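Local coordinates for petrobactin biosynthesis protein AsbB (Bacillus anthracis, PDB 3TO3) that catalyses the ATP-dependent condensation of spermidine with citryl-spermidine intermediates in the biosynthesis of the siderophore petrobactin, at residues 192-197 and 244-249. Numbering follows the deposited sequence.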
ATOM      1  N   ILE B 192      13.626  16.403   8.751  1.00 42.93           N
ATOM      2  CA  ILE B 192      12.851  17.544   8.302  1.00 48.93           C
ATOM      3  C   ILE B 192      12.230  18.220   9.532  1.00 46.18           C
ATOM      4  O   ILE B 192      11.609  17.551  10.347  1.00 46.50           O
ATOM      5  CB  ILE B 192      11.716  17.085   7.349  1.00 41.34           C
ATOM      6  CG1 ILE B 192      12.295  16.358   6.112  1.00 40.98           C
ATOM      7  CG2 ILE B 192      10.792  18.261   7.018  1.00 36.11           C
ATOM      8  CD1 ILE B 192      13.421  17.094   5.375  1.00 39.04           C
ATOM      9  N   TRP B 193      12.411  19.526   9.675  1.00 42.30           N
ATOM     10  CA  TRP B 193      11.744  20.280  10.739  1.00 37.27           C
ATOM     11  C   TRP B 193      10.463  20.899  10.241  1.00 42.35           C
ATOM     12  O   TRP B 193      10.463  21.570   9.205  1.00 41.99           O
ATOM     13  CB  TRP B 193      12.645  21.412  11.256  1.00 40.18           C
ATOM     14  CG  TRP B 193      13.667  20.938  12.223  1.00 38.99           C
ATOM     15  CD1 TRP B 193      14.980  20.734  11.975  1.00 45.29           C
ATOM     16  CD2 TRP B 193      13.444  20.535  13.581  1.00 37.29           C
ATOM     17  NE1 TRP B 193      15.597  20.247  13.088  1.00 49.81           N
ATOM     18  CE2 TRP B 193      14.676  20.117  14.094  1.00 44.67           C
ATOM     19  CE3 TRP B 193      12.320  20.513  14.416  1.00 41.77           C
ATOM     20  CZ2 TRP B 193      14.832  19.674  15.416  1.00 44.65           C
ATOM     21  CZ3 TRP B 193      12.467  20.084  15.706  1.00 49.19           C
ATOM     22  CH2 TRP B 193      13.723  19.665  16.203  1.00 48.69           C
ATOM     23  N   ILE B 194       9.368  20.687  10.974  1.00 35.34           N
ATOM     24  CA  ILE B 194       8.122  21.373  10.659  1.00 36.65           C
ATOM     25  C   ILE B 194       7.628  22.158  11.874  1.00 44.28           C
ATOM     26  O   ILE B 194       7.918  21.813  13.012  1.00 46.61           O
ATOM     27  CB  ILE B 194       6.955  20.393  10.210  1.00 44.35           C
ATOM     28  CG1 ILE B 194       6.460  19.562  11.398  1.00 49.19           C
ATOM     29  CG2 ILE B 194       7.361  19.515   9.036  1.00 34.11           C
ATOM     30  CD1 ILE B 194       5.261  18.734  11.128  1.00 49.45           C
ATOM     31  N   ALA B 195       6.868  23.211  11.621  1.00 47.03           N
ATOM     32  CA  ALA B 195       6.094  23.842  12.659  1.00 35.63           C
ATOM     33  C   ALA B 195       4.702  23.233  12.651  1.00 42.45           C
ATOM     34  O   ALA B 195       4.107  23.033  11.593  1.00 38.04           O
ATOM     35  CB  ALA B 195       6.012  25.341  12.429  1.00 37.25           C
ATOM     36  N   ALA B 196       4.175  22.954  13.836  1.00 44.54           N
ATOM     37  CA  ALA B 196       2.845  22.386  13.963  1.00 39.90           C
ATOM     38  C   ALA B 196       2.025  23.269  14.881  1.00 39.13           C
ATOM     39  O   ALA B 196       2.464  23.575  15.977  1.00 47.89           O
ATOM     40  CB  ALA B 196       2.941  20.981  14.538  1.00 28.09           C
ATOM     41  N   HIS B 197       0.830  23.648  14.447  1.00 43.02           N
ATOM     42  CA  HIS B 197      -0.043  24.519  15.218  1.00 40.00           C
ATOM     43  C   HIS B 197      -0.616  23.869  16.507  1.00 52.55           C
ATOM     44  O   HIS B 197      -1.047  22.698  16.526  1.00 52.75           O
ATOM     45  CB  HIS B 197      -1.147  25.054  14.330  1.00 42.74           C
ATOM     46  CG  HIS B 197      -1.888  26.222  14.916  1.00 51.32           C
ATOM     47  ND1 HIS B 197      -2.575  26.148  16.108  1.00 57.06           N
ATOM     48  CD2 HIS B 197      -2.090  27.476  14.447  1.00 56.39           C
ATOM     49  CE1 HIS B 197      -3.154  27.309  16.357  1.00 53.00           C
ATOM     50  NE2 HIS B 197      -2.878  28.132  15.362  1.00 58.95           N
ATOM     51  N   ILE B 244       8.445  20.050  15.331  1.00 45.81           N
ATOM     52  CA  ILE B 244       8.626  18.604  15.366  1.00 40.97           C
ATOM     53  C   ILE B 244       9.540  18.159  14.235  1.00 40.33           C
ATOM     54  O   ILE B 244       9.356  18.543  13.078  1.00 42.59           O
ATOM     55  CB  ILE B 244       7.257  17.942  15.121  1.00 42.97           C
ATOM     56  CG1 ILE B 244       6.155  18.669  15.916  1.00 35.08           C
ATOM     57  CG2 ILE B 244       7.311  16.454  15.383  1.00 36.05           C
ATOM     58  CD1 ILE B 244       4.848  17.926  15.922  1.00 40.09           C
ATOM     59  N   PRO B 245      10.510  17.301  14.559  1.00 39.31           N
ATOM     60  CA  PRO B 245      11.363  16.690  13.537  1.00 41.55           C
ATOM     61  C   PRO B 245      10.625  15.499  12.864  1.00 49.90           C
ATOM     62  O   PRO B 245       9.929  14.769  13.559  1.00 44.58           O
ATOM     63  CB  PRO B 245      12.603  16.279  14.323  1.00 39.28           C
ATOM     64  CG  PRO B 245      12.105  16.043  15.709  1.00 46.69           C
ATOM     65  CD  PRO B 245      10.862  16.876  15.923  1.00 35.15           C
ATOM     66  N   VAL B 246      10.802  15.304  11.557  1.00 38.17           N
ATOM     67  CA  VAL B 246      10.075  14.291  10.820  1.00 35.93           C
ATOM     68  C   VAL B 246      11.071  13.481  10.005  1.00 36.34           C
ATOM     69  O   VAL B 246      12.002  14.036   9.415  1.00 34.91           O
ATOM     70  CB  VAL B 246       9.071  14.951   9.858  1.00 39.74           C
ATOM     71  CG1 VAL B 246       8.242  13.911   9.137  1.00 32.98           C
ATOM     72  CG2 VAL B 246       8.181  15.929  10.612  1.00 37.92           C
ATOM     73  N   HIS B 247      10.899  12.162   9.987  1.00 40.32           N
ATOM     74  CA  HIS B 247      11.731  11.326   9.128  1.00 38.19           C
ATOM     75  C   HIS B 247      11.514  11.776   7.692  1.00 35.37           C
ATOM     76  O   HIS B 247      10.394  11.956   7.286  1.00 40.24           O
ATOM     77  CB  HIS B 247      11.311   9.881   9.289  1.00 41.06           C
ATOM     78  CG  HIS B 247      12.249   8.904   8.668  1.00 41.01           C
ATOM     79  ND1 HIS B 247      12.511   8.880   7.315  1.00 39.91           N
ATOM     80  CD2 HIS B 247      12.986   7.909   9.218  1.00 46.73           C
ATOM     81  CE1 HIS B 247      13.383   7.919   7.062  1.00 40.46           C
ATOM     82  NE2 HIS B 247      13.688   7.316   8.198  1.00 42.79           N
ATOM     83  N   PRO B 248      12.582  11.953   6.915  1.00 36.68           N
ATOM     84  CA  PRO B 248      12.354  12.425   5.543  1.00 35.88           C
ATOM     85  C   PRO B 248      11.534  11.448   4.696  1.00 40.46           C
ATOM     86  O   PRO B 248      10.858  11.936   3.793  1.00 43.34           O
ATOM     87  CB  PRO B 248      13.776  12.595   4.967  1.00 34.83           C
ATOM     88  CG  PRO B 248      14.649  11.686   5.803  1.00 30.48           C
ATOM     89  CD  PRO B 248      13.989  11.586   7.172  1.00 40.17           C
ATOM     90  N   TRP B 249      11.555  10.140   4.972  1.00 41.57           N
ATOM     91  CA  TRP B 249      10.663   9.218   4.211  1.00 45.05           C
ATOM     92  C   TRP B 249       9.222   9.482   4.599  1.00 42.88           C
ATOM     93  O   TRP B 249       8.322   9.462   3.756  1.00 43.58           O
ATOM     94  CB  TRP B 249      10.940   7.713   4.438  1.00 33.25           C
ATOM     95  CG  TRP B 249      10.113   6.797   3.561  1.00 40.93           C
ATOM     96  CD1 TRP B 249      10.492   6.254   2.365  1.00 35.34           C
ATOM     97  CD2 TRP B 249       8.768   6.328   3.803  1.00 43.99           C
ATOM     98  NE1 TRP B 249       9.485   5.477   1.860  1.00 41.35           N
ATOM     99  CE2 TRP B 249       8.415   5.506   2.713  1.00 46.63           C
ATOM    100  CE3 TRP B 249       7.842   6.506   4.848  1.00 43.24           C
ATOM    101  CZ2 TRP B 249       7.164   4.875   2.613  1.00 47.71           C
ATOM    102  CZ3 TRP B 249       6.596   5.866   4.764  1.00 40.45           C
ATOM    103  CH2 TRP B 249       6.272   5.068   3.646  1.00 51.18           C
TER
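Ile192 to Ile194 pair antiparallel with Ile244 to Val246; the N-to-C directions of the strand axes are 140° apart and their closest approach is 4.6 Å. Four backbone hydrogen bonds close two hydrogen-bonded pairs, Ile192 with Val246 and Ile194 with Ile244. The bond from Val246 N to Ile192 O is short at 2.7 Å and clearly bent. Ile192 O also receives a CA-H...O contact from Pro245 CA at 3.3 Å. Trp193 and Pro245 form the non-hydrogen-bonded pair between these two. Proline fits here, because no amide hydrogen is needed across this pair. Their side chains share one face of the sheet. With CG anti to the carbonyl carbon (chi1 -80°), the indole turns toward the other strand and reaches Pro245. Its six-membered ring lies over the proline, CZ3 and CH2 nearest. Pro245 CB makes a CH-pi contact, 4.0 Å from that ring's centroid and 9° off its normal. Pro245 CD approaches Trp193 CZ3 at 3.6 Å. Ile192, Ile194, Ile244 and Val246 point to the other face, where Ala196 CB also touches Ile244 CD1. Ile194 CG2 meets Val246 CG2 at 4.0 Å. Ile192 CG1 also packs against Pro248, in the first turn of helix 248-258. His247 is the N-cap of that helix: its ND1 accepts from Trp249 N in the plane of the imidazole. The Pro245 side chain is about 9 Å from that of Lys299, which binds ATP, so the contact lies near the nucleotide site without belonging to it. Met4 of the second subunit packs on Ile192 and Pro248. Strand 367-371 covers the Trp193 and Pro245 face through Trp370 and Cys368. Strand 192-197 is the middle of a three-stranded antiparallel sheet, between 268-273 and 241-246, the latter leading into helix 248-258.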